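Local coordinates for protein amphinase-2 (Rana pipiens, PDB 2P7S) that cleaves RNA endonucleolytically as a secreted, cytotoxic member of the pancreatic ribonuclease family, preferring the dinucleotide CpA over UpA, at residues Asp5-Phe11 and Arg101-His107; Ala62-Lys68 and Ile96-Asp102; Ser70-Leu76 and Ser90-Ile96. One frame throughout, in Å; residues are numbered along the deposited sequence. Where two conformers were deposited one is given.

Contact 1 of 3, residues Asp5-Phe11 and Arg101-His107; sequences DREWEKF and RDNYPVH. With ACT (acetate ion), chain D.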
loop_
_atom_site.group_PDB
_atom_site.type_symbol
_atom_site.label_atom_id
_atom_site.label_comp_id
_atom_site.label_asym_id
_atom_site.label_seq_id
_atom_site.Cartn_x
_atom_site.Cartn_y
_atom_site.Cartn_z
ATOM N N ASP A 5 6.722 -7.368 13.904
ATOM C CA ASP A 5 7.709 -6.383 13.371
ATOM C C ASP A 5 7.031 -5.022 13.183
ATOM O O ASP A 5 6.017 -4.917 12.487
ATOM C CB ASP A 5 8.266 -6.869 12.033
ATOM C CG ASP A 5 9.382 -5.992 11.522
ATOM O OD1 ASP A 5 10.550 -6.241 11.895
ATOM O OD2 ASP A 5 9.092 -5.040 10.760
ATOM N N ARG A 6 7.603 -3.983 13.788
ATOM C CA ARG A 6 7.040 -2.636 13.717
ATOM C C ARG A 6 6.869 -2.056 12.311
ATOM O O ARG A 6 5.796 -1.546 11.974
ATOM C CB ARG A 6 7.873 -1.688 14.561
ATOM N N GLU A 7 7.923 -2.110 11.505
ATOM C CA GLU A 7 7.867 -1.580 10.145
ATOM C C GLU A 7 6.818 -2.299 9.292
ATOM O O GLU A 7 6.110 -1.666 8.508
ATOM C CB GLU A 7 9.251 -1.667 9.487
ATOM C CG GLU A 7 10.271 -0.706 10.102
ATOM C CD GLU A 7 11.642 -0.790 9.447
ATOM O OE1 GLU A 7 12.306 -1.841 9.564
ATOM O OE2 GLU A 7 12.056 0.197 8.809
ATOM N N TRP A 8 6.726 -3.617 9.450
ATOM C CA TRP A 8 5.745 -4.430 8.729
ATOM C C TRP A 8 4.336 -4.025 9.159
ATOM O O TRP A 8 3.452 -3.836 8.321
ATOM C CB TRP A 8 5.964 -5.915 9.047
ATOM C CG TRP A 8 4.885 -6.885 8.571
ATOM C CD1 TRP A 8 4.363 -7.931 9.285
ATOM C CD2 TRP A 8 4.279 -6.957 7.267
ATOM N NE1 TRP A 8 3.482 -8.648 8.512
ATOM C CE2 TRP A 8 3.411 -8.074 7.270
ATOM C CE3 TRP A 8 4.386 -6.189 6.098
ATOM C CZ2 TRP A 8 2.655 -8.444 6.147
ATOM C CZ3 TRP A 8 3.632 -6.560 4.980
ATOM C CH2 TRP A 8 2.779 -7.677 5.017
ATOM N N GLU A 9 4.128 -3.899 10.467
ATOM C CA GLU A 9 2.813 -3.525 10.988
ATOM C C GLU A 9 2.374 -2.179 10.416
ATOM O O GLU A 9 1.217 -2.004 10.038
ATOM C CB GLU A 9 2.831 -3.455 12.520
ATOM C CG GLU A 9 2.980 -4.801 13.221
ATOM C CD GLU A 9 1.835 -5.762 12.925
ATOM O OE1 GLU A 9 0.672 -5.307 12.873
ATOM O OE2 GLU A 9 2.097 -6.977 12.758
ATOM N N LYS A 10 3.305 -1.233 10.348
ATOM C CA LYS A 10 2.996 0.084 9.812
ATOM C C LYS A 10 2.656 -0.024 8.325
ATOM O O LYS A 10 1.736 0.645 7.849
ATOM C CB LYS A 10 4.179 1.032 10.005
ATOM C CG LYS A 10 3.885 2.469 9.605
ATOM C CD LYS A 10 5.131 3.330 9.693
ATOM C CE LYS A 10 4.851 4.753 9.247
ATOM N NZ LYS A 10 6.085 5.589 9.253
ATOM N N PHE A 11 3.395 -0.863 7.598
ATOM C CA PHE A 11 3.151 -1.050 6.169
ATOM C C PHE A 11 1.755 -1.627 5.931
ATOM O O PHE A 11 1.028 -1.153 5.057
ATOM C CB PHE A 11 4.192 -1.992 5.552
ATOM C CG PHE A 11 3.990 -2.238 4.078
ATOM C CD1 PHE A 11 4.724 -1.532 3.131
ATOM C CD2 PHE A 11 3.059 -3.175 3.638
ATOM C CE1 PHE A 11 4.533 -1.758 1.757
ATOM C CE2 PHE A 11 2.861 -3.406 2.276
ATOM C CZ PHE A 11 3.599 -2.696 1.333
ATOM N N ARG A 101 12.825 -5.412 4.158
ATOM C CA ARG A 101 13.825 -5.408 5.219
ATOM C C ARG A 101 13.834 -6.912 5.438
ATOM O O ARG A 101 13.008 -7.445 6.179
ATOM C CB ARG A 101 13.327 -4.682 6.468
ATOM C CG ARG A 101 14.424 -4.407 7.511
ATOM C CD ARG A 101 14.836 -5.668 8.257
ATOM N NE ARG A 101 13.772 -6.151 9.136
ATOM C CZ ARG A 101 13.793 -7.322 9.768
ATOM N NH1 ARG A 101 14.825 -8.142 9.621
ATOM N NH2 ARG A 101 12.777 -7.675 10.548
ATOM N N ASP A 102 14.736 -7.596 4.740
ATOM C CA ASP A 102 14.805 -9.047 4.794
ATOM C C ASP A 102 13.453 -9.601 4.309
ATOM O O ASP A 102 13.041 -9.318 3.179
ATOM C CB ASP A 102 15.125 -9.527 6.217
ATOM C CG ASP A 102 16.537 -9.144 6.661
ATOM O OD1 ASP A 102 17.499 -9.432 5.918
ATOM O OD2 ASP A 102 16.684 -8.558 7.752
ATOM N N ASN A 103 12.748 -10.355 5.151
ATOM C CA ASN A 103 11.473 -10.949 4.740
ATOM C C ASN A 103 10.219 -10.092 4.953
ATOM O O ASN A 103 9.103 -10.547 4.687
ATOM C CB ASN A 103 11.292 -12.305 5.438
ATOM C CG ASN A 103 11.274 -12.193 6.961
ATOM O OD1 ASN A 103 12.072 -11.460 7.562
ATOM N ND2 ASN A 103 10.372 -12.938 7.593
ATOM N N TYR A 104 10.398 -8.854 5.404
ATOM C CA TYR A 104 9.262 -7.964 5.662
ATOM C C TYR A 104 9.111 -6.726 4.772
ATOM O O TYR A 104 10.056 -5.968 4.588
ATOM C CB TYR A 104 9.305 -7.464 7.109
ATOM C CG TYR A 104 9.011 -8.514 8.147
ATOM C CD1 TYR A 104 10.035 -9.097 8.896
ATOM C CD2 TYR A 104 7.704 -8.935 8.375
ATOM C CE1 TYR A 104 9.755 -10.080 9.849
ATOM C CE2 TYR A 104 7.416 -9.911 9.317
ATOM C CZ TYR A 104 8.442 -10.478 10.047
ATOM O OH TYR A 104 8.136 -11.452 10.966
ATOM N N PRO A 105 7.913 -6.518 4.200
ATOM C CA PRO A 105 7.727 -5.324 3.364
ATOM C C PRO A 105 7.759 -4.147 4.342
ATOM O O PRO A 105 7.116 -4.206 5.395
ATOM C CB PRO A 105 6.330 -5.526 2.781
ATOM C CG PRO A 105 6.214 -7.019 2.679
ATOM C CD PRO A 105 6.822 -7.488 3.989
ATOM N N VAL A 106 8.505 -3.091 4.032
ATOM C CA VAL A 106 8.562 -1.949 4.935
ATOM C C VAL A 106 8.208 -0.613 4.289
ATOM O O VAL A 106 7.892 0.347 4.985
ATOM C CB VAL A 106 9.965 -1.825 5.622
ATOM C CG1 VAL A 106 10.263 -3.090 6.417
ATOM C CG2 VAL A 106 11.058 -1.587 4.590
ATOM N N HIS A 107 8.239 -0.543 2.965
ATOM C CA HIS A 107 7.920 0.723 2.311
ATOM C C HIS A 107 7.350 0.518 0.920
ATOM O O HIS A 107 7.820 -0.329 0.163
ATOM C CB HIS A 107 9.181 1.599 2.230
ATOM C CG HIS A 107 8.941 2.966 1.661
ATOM N ND1 HIS A 107 8.185 3.921 2.308
ATOM C CD2 HIS A 107 9.355 3.534 0.501
ATOM C CE1 HIS A 107 8.143 5.018 1.571
ATOM N NE2 HIS A 107 8.844 4.810 0.469
HETATM C C ACT D . 5.555 3.027 4.095
HETATM O O ACT D . 6.349 3.882 4.544
HETATM O OXT ACT D . 5.258 2.766 2.836
HETATM C CH3 ACT D . 4.838 2.176 5.133
HETATM O O HOH W 1 11.756 -4.419 9.741
HETATM O O HOH W 2 6.919 0.636 7.501
#
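D5 lays its side chain flat over the Y104 ring: CB sits 4.0 Å from the ring centroid and the carboxylate runs nearly parallel to the ring. With CG anti to the backbone N (chi1 -174°), the carboxylate reaches R101, whose NH2 gives OD1 a 3.0 Å salt-bridge hydrogen bond. The donor comes from above the carboxylate plane, the acid close to the guanidinium plane. OD2 takes the backbone N-H of W8 on its anti lone pair, an Asx motif that fixes the carboxylate at the helix start. R101 also salt-bridges D102 OD2 through NH1, linking the two acids. Y104 CD2 lies over one face of the W8 indole, 3.5 Å from CG, the ring planes oblique at 45°. W8 CE3 and CZ3 lie alongside the P105 ring, CZ3 to CD 3.5 Å, and P105 O sits at the indole edge. P105 CB stands over the centre of the F11 face, 4.0 Å from the centroid. E7 packs CB on V106 CG1 at 3.5 Å; its carboxylate is salt-bridged to R65. A water donates to both E7 O and V106 O. H107, the probable proton donor, gives ND1-H to an acetate oxygen at 2.9 Å; H15 also binds that acetate. In helix 6-15 and strand 104-111, residues 6-11 cross 104-107 at 67°; helix 52-56 touches W8, F11 and Y104, and strand 86-101 flanks P105 and V106.

Contact 2 of 3, residues Ala62-Lys68 and Ile96-Asp102; sequences ATGRVNK and ICITCRD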
loop_
_atom_site.group_PDB
_atom_site.type_symbol
_atom_site.label_atom_id
_atom_site.label_comp_id
_atom_site.label_asym_id
_atom_site.label_seq_id
_atom_site.Cartn_x
_atom_site.Cartn_y
_atom_site.Cartn_z
ATOM N N ALA A 62 14.481 -11.865 -0.237
ATOM C CA ALA A 62 15.255 -10.646 -0.055
ATOM C C ALA A 62 16.145 -10.651 1.184
ATOM O O ALA A 62 15.766 -11.158 2.242
ATOM C CB ALA A 62 14.316 -9.442 -0.007
ATOM N N THR A 63 17.337 -10.077 1.040
ATOM C CA THR A 63 18.279 -9.979 2.146
ATOM C C THR A 63 18.644 -8.504 2.311
ATOM O O THR A 63 18.949 -7.822 1.327
ATOM C CB THR A 63 19.559 -10.811 1.880
ATOM O OG1 THR A 63 20.225 -10.319 0.712
ATOM C CG2 THR A 63 19.200 -12.280 1.661
ATOM N N GLY A 64 18.599 -8.018 3.551
ATOM C CA GLY A 64 18.910 -6.626 3.826
ATOM C C GLY A 64 17.783 -5.716 3.365
ATOM O O GLY A 64 16.700 -6.189 3.019
ATOM N N ARG A 65 18.025 -4.407 3.367
ATOM C CA ARG A 65 17.017 -3.454 2.913
ATOM C C ARG A 65 17.206 -3.267 1.414
ATOM O O ARG A 65 18.177 -2.652 0.979
ATOM C CB ARG A 65 17.178 -2.114 3.634
ATOM C CG ARG A 65 16.818 -2.155 5.109
ATOM C CD ARG A 65 17.031 -0.803 5.777
ATOM N NE ARG A 65 16.577 -0.795 7.169
ATOM C CZ ARG A 65 15.301 -0.864 7.544
ATOM N NH1 ARG A 65 14.337 -0.948 6.635
ATOM N NH2 ARG A 65 14.986 -0.844 8.832
ATOM N N VAL A 66 16.281 -3.809 0.628
ATOM C CA VAL A 66 16.355 -3.719 -0.823
ATOM C C VAL A 66 14.972 -3.653 -1.454
ATOM O O VAL A 66 14.007 -4.192 -0.910
ATOM C CB VAL A 66 17.080 -4.944 -1.417
ATOM C CG1 VAL A 66 18.552 -4.903 -1.056
ATOM C CG2 VAL A 66 16.439 -6.224 -0.889
ATOM N N ASN A 67 14.879 -2.991 -2.605
ATOM C CA ASN A 67 13.609 -2.882 -3.313
ATOM C C ASN A 67 13.380 -4.149 -4.120
ATOM O O ASN A 67 14.310 -4.679 -4.727
ATOM C CB ASN A 67 13.612 -1.671 -4.256
ATOM C CG ASN A 67 13.516 -0.358 -3.513
ATOM O OD1 ASN A 67 13.425 -0.330 -2.284
ATOM N ND2 ASN A 67 13.528 0.745 -4.257
ATOM N N LYS A 68 12.142 -4.632 -4.118
ATOM C CA LYS A 68 11.779 -5.841 -4.852
ATOM C C LYS A 68 10.481 -5.654 -5.636
ATOM O O LYS A 68 9.534 -5.045 -5.139
ATOM C CB LYS A 68 11.595 -7.016 -3.882
ATOM C CG LYS A 68 12.860 -7.463 -3.156
ATOM C CD LYS A 68 13.857 -8.087 -4.123
ATOM C CE LYS A 68 15.054 -8.676 -3.382
ATOM N NZ LYS A 68 16.009 -9.342 -4.316
ATOM N N ILE A 96 3.784 -4.310 -8.084
ATOM C CA ILE A 96 4.148 -3.217 -7.203
ATOM C C ILE A 96 5.619 -3.322 -6.866
ATOM O O ILE A 96 6.220 -4.391 -6.971
ATOM C CB ILE A 96 3.317 -3.213 -5.894
ATOM C CG1 ILE A 96 3.531 -4.520 -5.120
ATOM C CG2 ILE A 96 1.847 -3.003 -6.227
ATOM C CD1 ILE A 96 2.812 -4.564 -3.769
ATOM N N CYS A 97 6.197 -2.191 -6.490
ATOM C CA CYS A 97 7.597 -2.119 -6.127
ATOM C C CYS A 97 7.637 -1.686 -4.673
ATOM O O CYS A 97 7.111 -0.629 -4.315
ATOM C CB CYS A 97 8.331 -1.093 -7.004
ATOM S SG CYS A 97 10.052 -0.831 -6.466
ATOM N N ILE A 98 8.251 -2.512 -3.834
ATOM C CA ILE A 98 8.332 -2.213 -2.411
ATOM C C ILE A 98 9.750 -2.374 -1.893
ATOM O O ILE A 98 10.603 -2.977 -2.550
ATOM C CB ILE A 98 7.423 -3.164 -1.584
ATOM C CG1 ILE A 98 7.913 -4.605 -1.731
ATOM C CG2 ILE A 98 5.980 -3.056 -2.048
ATOM C CD1 ILE A 98 7.119 -5.612 -0.920
ATOM N N THR A 99 10.004 -1.819 -0.717
ATOM C CA THR A 99 11.314 -1.962 -0.098
ATOM C C THR A 99 11.106 -3.045 0.942
ATOM O O THR A 99 10.121 -3.018 1.681
ATOM C CB THR A 99 11.772 -0.690 0.635
ATOM O OG1 THR A 99 11.747 0.421 -0.265
ATOM C CG2 THR A 99 13.190 -0.872 1.170
ATOM N N CYS A 100 12.021 -4.005 0.976
ATOM C CA CYS A 100 11.957 -5.098 1.932
ATOM C C CYS A 100 13.064 -4.914 2.950
ATOM O O CYS A 100 14.103 -4.323 2.646
ATOM C CB CYS A 100 12.211 -6.443 1.249
ATOM S SG CYS A 100 11.019 -7.012 0.004
ATOM N N ARG A 101 12.825 -5.412 4.158
ATOM C CA ARG A 101 13.825 -5.408 5.219
ATOM C C ARG A 101 13.834 -6.912 5.438
ATOM O O ARG A 101 13.008 -7.445 6.179
ATOM C CB ARG A 101 13.327 -4.682 6.468
ATOM C CG ARG A 101 14.424 -4.407 7.511
ATOM C CD ARG A 101 14.836 -5.668 8.257
ATOM N NE ARG A 101 13.772 -6.151 9.136
ATOM C CZ ARG A 101 13.793 -7.322 9.768
ATOM N NH1 ARG A 101 14.825 -8.142 9.621
ATOM N NH2 ARG A 101 12.777 -7.675 10.548
ATOM N N ASP A 102 14.736 -7.596 4.740
ATOM C CA ASP A 102 14.805 -9.047 4.794
ATOM C C ASP A 102 13.453 -9.601 4.309
ATOM O O ASP A 102 13.041 -9.318 3.179
ATOM C CB ASP A 102 15.125 -9.527 6.217
ATOM C CG ASP A 102 16.537 -9.144 6.661
ATOM O OD1 ASP A 102 17.499 -9.432 5.918
ATOM O OD2 ASP A 102 16.684 -8.558 7.752
#
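R65 and R101 meet on one face of an antiparallel ladder, V66 and C100 on the other. The backbone bonds come in pairs: V66 and C100 exchange two, C100 N to V66 O being 2.7 Å, and K68 and I98 exchange two more. Between them, at the non-hydrogen-bonded pairs, R65 CA and N67 CA each approach a carbonyl oxygen of the other strand, R65 CA lying 3.1 Å from C100 O. Beyond the strand the ladder ends in a two-bond grip on G64: its O accepts from D102 N, and its N gives D102 OD1 a 3.0 Å bond from above the carboxylate plane.

Among side chains, one polar bond crosses: T99 OG1 donates to N67 OD1 at 2.7 Å, the donor tilted 33° from the amide carbonyl plane. T99 OG1 lies anti to its own carbonyl carbon (chi1 -56°), which brings the hydroxyl to the amide oxygen. The R65 guanidinium rests one face on R101 CG, NH1 at 3.6 Å, with the two guanidinium planes 68° apart. Their like charges are probably offset by E7, which pairs with R65, and by D5 and D102, which pair with R101.

Apolar contacts gather on the C100 side. A62 CB touches C100 CB at 3.9 Å, and K68 CG lies against C100 SG at 3.7 Å. The C97-C114 disulfide ties strand 86-101 to the C-terminus, as in amphibian members of the family; C59-C100 ties it to a loop and, with the antiparallel sheet, is typical of the pancreatic ribonuclease fold.

Contact 3 of 3, residues Ser70-Leu76 and Ser90-Ile96; sequences STQQFTL and SNTTNFI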
loop_
_atom_site.group_PDB
_atom_site.type_symbol
_atom_site.label_atom_id
_atom_site.label_comp_id
_atom_site.label_asym_id
_atom_site.label_seq_id
_atom_site.Cartn_x
_atom_site.Cartn_y
_atom_site.Cartn_z
ATOM N N SER A 70 7.116 -7.263 -7.332
ATOM C CA SER A 70 6.284 -8.434 -7.093
ATOM C C SER A 70 6.183 -9.216 -8.399
ATOM O O SER A 70 6.211 -8.634 -9.480
ATOM C CB SER A 70 4.883 -8.021 -6.626
ATOM O OG SER A 70 4.199 -7.303 -7.637
ATOM N N THR A 71 6.072 -10.534 -8.297
ATOM C CA THR A 71 5.973 -11.368 -9.483
ATOM C C THR A 71 4.516 -11.541 -9.886
ATOM O O THR A 71 4.211 -11.993 -10.990
ATOM C CB THR A 71 6.629 -12.749 -9.247
ATOM O OG1 THR A 71 6.092 -13.347 -8.060
ATOM C CG2 THR A 71 8.135 -12.592 -9.092
ATOM N N GLN A 72 3.617 -11.166 -8.985
ATOM C CA GLN A 72 2.187 -11.257 -9.242
ATOM C C GLN A 72 1.592 -9.851 -9.245
ATOM O O GLN A 72 2.182 -8.921 -8.694
ATOM C CB GLN A 72 1.519 -12.113 -8.165
ATOM C CG GLN A 72 1.833 -11.672 -6.746
ATOM C CD GLN A 72 1.158 -12.542 -5.699
ATOM O OE1 GLN A 72 -0.059 -12.734 -5.724
ATOM N NE2 GLN A 72 1.949 -13.066 -4.767
ATOM N N GLN A 73 0.434 -9.697 -9.881
ATOM C CA GLN A 73 -0.237 -8.402 -9.946
ATOM C C GLN A 73 -1.289 -8.309 -8.844
ATOM O O GLN A 73 -1.885 -9.318 -8.462
ATOM C CB GLN A 73 -0.931 -8.213 -11.302
ATOM C CG GLN A 73 -0.019 -8.213 -12.524
ATOM C CD GLN A 73 -0.770 -7.843 -13.801
ATOM O OE1 GLN A 73 -1.233 -6.712 -13.955
ATOM N NE2 GLN A 73 -0.898 -8.798 -14.716
ATOM N N PHE A 74 -1.519 -7.102 -8.337
ATOM C CA PHE A 74 -2.525 -6.891 -7.297
ATOM C C PHE A 74 -3.511 -5.817 -7.731
ATOM O O PHE A 74 -3.225 -5.037 -8.636
ATOM C CB PHE A 74 -1.881 -6.442 -5.979
ATOM C CG PHE A 74 -0.914 -7.428 -5.404
ATOM C CD1 PHE A 74 0.383 -7.524 -5.899
ATOM C CD2 PHE A 74 -1.301 -8.269 -4.366
ATOM C CE1 PHE A 74 1.282 -8.444 -5.365
ATOM C CE2 PHE A 74 -0.412 -9.193 -3.827
ATOM C CZ PHE A 74 0.882 -9.278 -4.327
ATOM N N THR A 75 -4.673 -5.792 -7.085
ATOM C CA THR A 75 -5.694 -4.784 -7.359
ATOM C C THR A 75 -5.283 -3.606 -6.482
ATOM O O THR A 75 -5.167 -3.753 -5.261
ATOM C CB THR A 75 -7.088 -5.273 -6.940
ATOM O OG1 THR A 75 -7.398 -6.477 -7.649
ATOM C CG2 THR A 75 -8.140 -4.219 -7.254
ATOM N N LEU A 76 -5.072 -2.445 -7.101
ATOM C CA LEU A 76 -4.606 -1.259 -6.387
ATOM C C LEU A 76 -5.458 -0.003 -6.496
ATOM O O LEU A 76 -5.836 0.401 -7.593
ATOM C CB LEU A 76 -3.214 -0.898 -6.890
ATOM C CG LEU A 76 -2.160 -1.999 -6.908
ATOM C CD1 LEU A 76 -1.017 -1.567 -7.813
ATOM C CD2 LEU A 76 -1.672 -2.270 -5.494
ATOM N N SER A 90 -8.433 6.245 -8.221
ATOM C CA SER A 90 -8.199 5.441 -9.411
ATOM C C SER A 90 -7.827 4.030 -8.981
ATOM O O SER A 90 -7.169 3.832 -7.964
ATOM C CB SER A 90 -7.075 6.039 -10.260
ATOM O OG SER A 90 -5.819 5.843 -9.653
ATOM N N ASN A 91 -8.266 3.055 -9.758
ATOM C CA ASN A 91 -7.983 1.659 -9.468
ATOM C C ASN A 91 -7.359 0.988 -10.676
ATOM O O ASN A 91 -7.831 1.156 -11.805
ATOM C CB ASN A 91 -9.267 0.922 -9.099
ATOM C CG ASN A 91 -9.145 -0.575 -9.279
ATOM O OD1 ASN A 91 -8.361 -1.235 -8.598
ATOM N ND2 ASN A 91 -9.917 -1.119 -10.208
ATOM N N THR A 92 -6.304 0.222 -10.436
ATOM C CA THR A 92 -5.612 -0.481 -11.501
ATOM C C THR A 92 -5.109 -1.809 -10.968
ATOM O O THR A 92 -5.068 -2.032 -9.758
ATOM C CB THR A 92 -4.384 0.306 -11.996
ATOM O OG1 THR A 92 -3.394 0.335 -10.959
ATOM C CG2 THR A 92 -4.767 1.741 -12.361
ATOM N N THR A 93 -4.745 -2.698 -11.880
ATOM C CA THR A 93 -4.187 -3.987 -11.505
ATOM C C THR A 93 -2.787 -3.873 -12.074
ATOM O O THR A 93 -2.608 -3.481 -13.233
ATOM C CB THR A 93 -4.919 -5.157 -12.174
ATOM O OG1 THR A 93 -4.811 -5.033 -13.596
ATOM C CG2 THR A 93 -6.382 -5.169 -11.767
ATOM N N ASN A 94 -1.788 -4.187 -11.265
ATOM C CA ASN A 94 -0.417 -4.062 -11.727
ATOM C C ASN A 94 0.490 -4.691 -10.689
ATOM O O ASN A 94 0.027 -5.140 -9.637
ATOM C CB ASN A 94 -0.071 -2.576 -11.865
ATOM C CG ASN A 94 1.093 -2.325 -12.806
ATOM O OD1 ASN A 94 1.858 -3.233 -13.131
ATOM N ND2 ASN A 94 1.234 -1.077 -13.242
ATOM N N PHE A 95 1.780 -4.733 -10.992
ATOM C CA PHE A 95 2.745 -5.272 -10.055
ATOM C C PHE A 95 3.048 -4.079 -9.162
ATOM O O PHE A 95 2.609 -2.959 -9.446
ATOM C CB PHE A 95 4.035 -5.703 -10.764
ATOM C CG PHE A 95 3.814 -6.555 -11.979
ATOM C CD1 PHE A 95 3.450 -5.978 -13.194
ATOM C CD2 PHE A 95 3.968 -7.938 -11.911
ATOM C CE1 PHE A 95 3.242 -6.768 -14.326
ATOM C CE2 PHE A 95 3.763 -8.734 -13.033
ATOM C CZ PHE A 95 3.400 -8.148 -14.244
ATOM N N ILE A 96 3.784 -4.310 -8.084
ATOM C CA ILE A 96 4.148 -3.217 -7.203
ATOM C C ILE A 96 5.619 -3.322 -6.866
ATOM O O ILE A 96 6.220 -4.391 -6.971
ATOM C CB ILE A 96 3.317 -3.213 -5.894
ATOM C CG1 ILE A 96 3.531 -4.520 -5.120
ATOM C CG2 ILE A 96 1.847 -3.003 -6.227
ATOM C CD1 ILE A 96 2.812 -4.564 -3.769
HETATM O O HOH W 3 -3.855 2.245 -8.864
#
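Q73 lays CG over the centre of the F95 ring, 3.8 Å from the centroid and 9° off the normal, and its amide runs nearly parallel to the ring, 16° between planes. T71 O approaches the ring edge. F95 CB also meets S70 OG, at 3.5 Å. Swapping F95 for an alanine would probably leave Q73 CG without the ring face beneath it and its extended chain freer to turn. L76 packs both methyls on I96, CD1 to CG2 being 3.6 Å, and the F74 ring reaches I96 CD1 more loosely.

These side chains are placed by backbone pairing. F74 exchanges bonds with N94, and L76 with T92; L76 N to T92 O is 2.7 Å. Where the ladder departs from regular pairing, S70 takes over: its N donates to I96 O, and its OG accepts the I96 N-H at 3.1 Å while donating to Q72 O at 2.8 Å. With OG set between the backbone N and carbonyl carbon (chi1 64°), that one hydroxyl joins I96 N to Q72 O, bridging the two segments. Next outward, K113 makes a cation-pi contact with F95 and donates to S70 O, and I48 backs F74, L76 and I96.

The contact therefore has two chemistries: L76, I96 and F74 make a buried apolar face, whereas Q73 and F95 meet by a CH-pi contact nearer solvent, the ring probably polarised by the K113 charge.

Overall arrangement
Each contact has a buried and an exposed part: W8, F11 and P105 against D5 and H107 in contact 1; A62, I96, C97, I98 and C100 against T63, R65 and N67 in contact 2; F74, L76 and I96 against Q73, T92 and T93 in contact 3. Contact 1 sets a helix across a strand through ring packing and a salt-bridge network; contacts 2 and 3 are antiparallel pairs held mainly by backbone bonds, on strand 86-101, sharing I96. Contacts 1 and 2 touch, T99 bonding to V106 and H107, and share R101 and D102. Contact 3 lies nearest the chain centre; contact 1 alone includes an active-site residue, H107, assigned by similarity.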